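Local coordinates for CghA (Chaetomium globosum, PDB 6KBC), which belongs to the fungal Diels-Alderase family, with two calycin-like domains built largely of beta strands, and is modelled with WK1 bound, at residues Asp295-Tyr309 against Arg319-Gly333. Sequence-based numbering, arbitrary orientation.
Sequences DTAATADAVRTEKLY and RDKNVGYRLEFRSAG
D295 and R330 meet end-on beside the antiparallel strands 302-308 and 324-330 of the calycin-like C-terminal domain. NH1 and NH2 of R330 each take one carboxylate oxygen of D295; carboxylate and guanidinium planes are 76° apart, so both oxygens are met from above the carboxylate plane. D295 OD2 also accepts from A297 N, an Asx turn. R330 NH1 gives a second bond to A297 O, 2.7 Å, on a carbonyl lone pair. D301 OD1 receives A332 N at 2.7 Å, nearly along its C-O axis. V303 lays CG2 over the face of the F329 ring, 3.7 Å from its centroid. This pair packs against strand 269-277; R304 and E328 lie on the other face of the sheet. R304 grips E328 side-on: NE reaches OE2 and NH2 reaches OE1, both at 3.1 Å. The R304 side chain is bent at chi3 (61°), which puts the guanidinium beside E328. R304 NH1 donates to P291 O and forms a salt bridge with E306 OE2. E328 OE2 also takes NE and NH2 of R330, three N-H groups in all. Water 1 joins R304 NH2, E306 OE2 and R326 NH1. K307 runs alongside Y325; its NZ donates to Y325 OH at 2.8 Å and bridges to D320 OD2 and D241. L308 CD2 sits over the R326 guanidinium, 3.8 Å from CZ. The Y309 ring edge meets K321 O, 3.4 Å from CD1.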
# COMPACT_ATOMS: atom_id res chain seq x y z
N ASP A 295 -19.15 -18.02 6.74
CA ASP A 295 -19.25 -19.46 6.82
C ASP A 295 -17.87 -20.05 7.08
O ASP A 295 -16.88 -19.33 7.25
CB ASP A 295 -19.81 -19.96 5.51
CG ASP A 295 -18.94 -19.57 4.34
OD1 ASP A 295 -18.89 -18.36 4.00
OD2 ASP A 295 -18.25 -20.45 3.80
N THR A 296 -17.77 -21.37 7.06
CA THR A 296 -16.51 -22.06 7.30
C THR A 296 -15.91 -22.68 6.06
O THR A 296 -14.89 -23.36 6.17
CB THR A 296 -16.70 -23.16 8.35
OG1 THR A 296 -17.73 -24.06 7.92
CG2 THR A 296 -17.11 -22.55 9.68
N ALA A 297 -16.51 -22.50 4.88
CA ALA A 297 -15.92 -23.12 3.70
C ALA A 297 -14.53 -22.56 3.47
O ALA A 297 -14.26 -21.37 3.68
CB ALA A 297 -16.79 -22.90 2.47
N ALA A 298 -13.62 -23.43 3.05
CA ALA A 298 -12.27 -22.98 2.76
C ALA A 298 -11.58 -23.94 1.81
O ALA A 298 -10.81 -24.80 2.26
CB ALA A 298 -11.48 -22.83 4.06
N THR A 299 -11.83 -23.81 0.51
CA THR A 299 -11.06 -24.56 -0.47
C THR A 299 -9.78 -23.85 -0.87
O THR A 299 -9.00 -24.40 -1.65
CB THR A 299 -11.91 -24.81 -1.72
OG1 THR A 299 -12.19 -23.57 -2.39
CG2 THR A 299 -13.23 -25.47 -1.32
N ALA A 300 -9.56 -22.64 -0.37
CA ALA A 300 -8.30 -21.92 -0.54
C ALA A 300 -8.23 -20.89 0.57
O ALA A 300 -9.25 -20.51 1.15
CB ALA A 300 -8.19 -21.25 -1.90
N ASP A 301 -7.01 -20.45 0.86
CA ASP A 301 -6.84 -19.32 1.75
C ASP A 301 -7.61 -18.13 1.18
O ASP A 301 -7.65 -17.92 -0.04
CB ASP A 301 -5.37 -18.96 1.90
CG ASP A 301 -4.56 -19.97 2.74
OD1 ASP A 301 -5.08 -21.01 3.21
OD2 ASP A 301 -3.36 -19.68 2.92
N ALA A 302 -8.21 -17.35 2.06
CA ALA A 302 -9.04 -16.27 1.55
C ALA A 302 -9.15 -15.20 2.62
O ALA A 302 -8.86 -15.44 3.80
CB ALA A 302 -10.43 -16.79 1.14
N VAL A 303 -9.55 -14.01 2.19
CA VAL A 303 -9.90 -12.96 3.13
C VAL A 303 -11.24 -12.39 2.69
O VAL A 303 -11.53 -12.32 1.50
CB VAL A 303 -8.82 -11.87 3.22
CG1 VAL A 303 -8.68 -11.12 1.92
CG2 VAL A 303 -9.13 -10.92 4.38
N ARG A 304 -12.07 -12.06 3.67
CA ARG A 304 -13.30 -11.33 3.45
C ARG A 304 -13.14 -9.94 4.05
O ARG A 304 -12.75 -9.81 5.22
CB ARG A 304 -14.47 -12.07 4.10
CG ARG A 304 -15.83 -11.40 3.91
CD ARG A 304 -16.87 -12.28 4.51
NE ARG A 304 -16.69 -12.50 5.95
CZ ARG A 304 -17.17 -11.69 6.89
NH1 ARG A 304 -17.86 -10.61 6.54
NH2 ARG A 304 -16.98 -11.96 8.18
N THR A 305 -13.37 -8.91 3.25
CA THR A 305 -13.36 -7.53 3.71
C THR A 305 -14.80 -7.05 3.78
O THR A 305 -15.52 -7.11 2.78
CB THR A 305 -12.56 -6.64 2.76
OG1 THR A 305 -13.23 -6.62 1.49
CG2 THR A 305 -11.11 -7.17 2.61
N GLU A 306 -15.24 -6.56 4.95
CA GLU A 306 -16.63 -6.13 5.10
C GLU A 306 -16.66 -4.76 5.74
O GLU A 306 -16.12 -4.57 6.84
CB GLU A 306 -17.44 -7.12 5.94
CG GLU A 306 -18.82 -6.57 6.28
CD GLU A 306 -19.69 -7.55 7.07
OE1 GLU A 306 -20.93 -7.50 6.89
OE2 GLU A 306 -19.14 -8.39 7.81
N LYS A 307 -17.29 -3.81 5.07
CA LYS A 307 -17.47 -2.48 5.65
C LYS A 307 -18.31 -2.60 6.92
O LYS A 307 -19.33 -3.30 6.94
CB LYS A 307 -18.16 -1.55 4.65
CG LYS A 307 -17.33 -1.21 3.40
CD LYS A 307 -18.27 -0.73 2.28
CE LYS A 307 -17.58 -0.79 0.93
NZ LYS A 307 -16.46 0.20 0.88
N LEU A 308 -17.85 -1.94 7.98
CA LEU A 308 -18.54 -1.91 9.27
C LEU A 308 -19.26 -0.59 9.40
O LEU A 308 -18.70 0.46 9.08
CB LEU A 308 -17.56 -2.08 10.42
CG LEU A 308 -16.87 -3.44 10.55
CD1 LEU A 308 -15.87 -3.41 11.69
CD2 LEU A 308 -17.89 -4.54 10.80
N TYR A 309 -20.52 -0.64 9.85
CA TYR A 309 -21.31 0.57 10.07
C TYR A 309 -21.73 0.74 11.52
O TYR A 309 -22.13 1.85 11.90
CB TYR A 309 -22.56 0.56 9.18
CG TYR A 309 -22.18 0.52 7.72
CD1 TYR A 309 -21.83 1.68 7.04
CD2 TYR A 309 -22.11 -0.69 7.03
CE1 TYR A 309 -21.45 1.64 5.71
CE2 TYR A 309 -21.74 -0.74 5.71
CZ TYR A 309 -21.41 0.44 5.06
OH TYR A 309 -21.02 0.40 3.74
N ARG A 319 -18.70 8.13 -0.09
CA ARG A 319 -19.79 7.25 -0.50
C ARG A 319 -20.26 6.37 0.65
O ARG A 319 -21.46 6.31 0.95
CB ARG A 319 -19.37 6.38 -1.69
CG ARG A 319 -20.53 5.54 -2.21
CD ARG A 319 -20.08 4.48 -3.19
NE ARG A 319 -19.25 3.47 -2.54
CZ ARG A 319 -18.30 2.78 -3.15
NH1 ARG A 319 -18.04 3.00 -4.43
NH2 ARG A 319 -17.59 1.88 -2.47
N ASP A 320 -19.33 5.68 1.30
CA ASP A 320 -19.65 4.74 2.36
C ASP A 320 -19.40 5.40 3.69
O ASP A 320 -18.28 5.84 3.97
CB ASP A 320 -18.82 3.47 2.23
CG ASP A 320 -18.94 2.85 0.86
OD1 ASP A 320 -20.07 2.89 0.32
OD2 ASP A 320 -17.93 2.32 0.35
N LYS A 321 -20.41 5.42 4.53
CA LYS A 321 -20.33 6.02 5.86
C LYS A 321 -19.87 4.98 6.87
O LYS A 321 -20.52 4.74 7.90
CB LYS A 321 -21.69 6.61 6.23
CG LYS A 321 -22.23 7.65 5.23
CD LYS A 321 -21.16 8.64 4.78
CE LYS A 321 -21.74 9.82 3.99
NZ LYS A 321 -22.46 9.31 2.80
N ASN A 322 -18.76 4.30 6.58
CA ASN A 322 -18.34 3.18 7.41
C ASN A 322 -17.48 3.65 8.58
O ASN A 322 -16.76 4.65 8.51
CB ASN A 322 -17.59 2.12 6.58
CG ASN A 322 -16.32 2.66 5.95
OD1 ASN A 322 -16.34 3.71 5.30
ND2 ASN A 322 -15.21 1.93 6.12
N VAL A 323 -17.57 2.90 9.69
CA VAL A 323 -16.75 3.21 10.85
C VAL A 323 -15.48 2.38 10.86
O VAL A 323 -14.65 2.53 11.76
CB VAL A 323 -17.56 2.99 12.14
CG1 VAL A 323 -18.83 3.95 12.15
CG2 VAL A 323 -17.99 1.55 12.27
N GLY A 324 -15.30 1.52 9.86
CA GLY A 324 -14.12 0.67 9.82
C GLY A 324 -14.39 -0.50 8.88
O GLY A 324 -15.33 -0.49 8.10
N TYR A 325 -13.53 -1.50 9.00
CA TYR A 325 -13.63 -2.69 8.18
C TYR A 325 -13.44 -3.90 9.06
O TYR A 325 -12.63 -3.88 10.00
CB TYR A 325 -12.55 -2.71 7.09
CG TYR A 325 -12.99 -2.19 5.74
CD1 TYR A 325 -13.61 -3.03 4.82
CD2 TYR A 325 -12.75 -0.86 5.36
CE1 TYR A 325 -14.01 -2.56 3.57
CE2 TYR A 325 -13.12 -0.38 4.13
CZ TYR A 325 -13.75 -1.24 3.22
OH TYR A 325 -14.13 -0.77 1.99
N ARG A 326 -14.17 -4.96 8.76
CA ARG A 326 -13.88 -6.27 9.31
C ARG A 326 -13.06 -7.04 8.29
O ARG A 326 -13.37 -7.01 7.10
CB ARG A 326 -15.17 -7.03 9.64
CG ARG A 326 -14.95 -8.47 10.11
CD ARG A 326 -16.22 -8.97 10.79
NE ARG A 326 -16.49 -8.16 11.97
CZ ARG A 326 -17.68 -7.93 12.50
NH1 ARG A 326 -18.77 -8.49 11.97
NH2 ARG A 326 -17.79 -7.15 13.56
N LEU A 327 -11.99 -7.69 8.77
CA LEU A 327 -11.16 -8.59 7.97
C LEU A 327 -11.29 -9.98 8.54
O LEU A 327 -10.91 -10.22 9.69
CB LEU A 327 -9.68 -8.20 7.99
CG LEU A 327 -9.28 -6.84 7.43
CD1 LEU A 327 -7.75 -6.73 7.48
CD2 LEU A 327 -9.82 -6.70 6.02
N GLU A 328 -11.80 -10.91 7.74
CA GLU A 328 -11.90 -12.30 8.15
C GLU A 328 -10.97 -13.10 7.26
O GLU A 328 -11.23 -13.24 6.06
CB GLU A 328 -13.33 -12.79 8.05
CG GLU A 328 -13.51 -14.26 8.36
CD GLU A 328 -14.83 -14.73 7.78
OE1 GLU A 328 -15.79 -14.85 8.55
OE2 GLU A 328 -14.89 -14.94 6.55
N PHE A 329 -9.90 -13.63 7.83
CA PHE A 329 -8.98 -14.47 7.07
C PHE A 329 -9.35 -15.93 7.27
O PHE A 329 -9.73 -16.33 8.36
CB PHE A 329 -7.53 -14.26 7.53
CG PHE A 329 -6.93 -12.98 7.05
CD1 PHE A 329 -6.26 -12.93 5.84
CD2 PHE A 329 -7.03 -11.82 7.81
CE1 PHE A 329 -5.68 -11.74 5.41
CE2 PHE A 329 -6.46 -10.64 7.38
CZ PHE A 329 -5.78 -10.60 6.17
N ARG A 330 -9.24 -16.71 6.21
CA ARG A 330 -9.46 -18.14 6.30
C ARG A 330 -8.21 -18.88 5.84
O ARG A 330 -7.54 -18.45 4.89
CB ARG A 330 -10.64 -18.59 5.45
CG ARG A 330 -11.90 -17.84 5.76
CD ARG A 330 -13.11 -18.55 5.21
NE ARG A 330 -14.26 -17.67 5.32
CZ ARG A 330 -15.45 -17.92 4.78
NH1 ARG A 330 -15.66 -19.06 4.11
NH2 ARG A 330 -16.42 -17.01 4.93
N SER A 331 -7.92 -19.99 6.49
CA SER A 331 -6.86 -20.89 6.08
C SER A 331 -7.47 -22.17 5.53
O SER A 331 -8.32 -22.78 6.18
CB SER A 331 -5.95 -21.22 7.26
OG SER A 331 -5.18 -22.37 6.94
N ALA A 332 -7.03 -22.58 4.34
CA ALA A 332 -7.35 -23.91 3.82
C ALA A 332 -6.39 -24.98 4.34
O ALA A 332 -6.38 -26.11 3.83
CB ALA A 332 -7.32 -23.91 2.29
N GLY A 333 -5.58 -24.63 5.34
CA GLY A 333 -4.73 -25.58 6.02
C GLY A 333 -5.56 -26.57 6.80
O GLY A 333 -6.78 -26.40 7.00
O HOH W 1 -19.15 -10.52 9.61
O HOH W 2 -22.12 2.29 1.92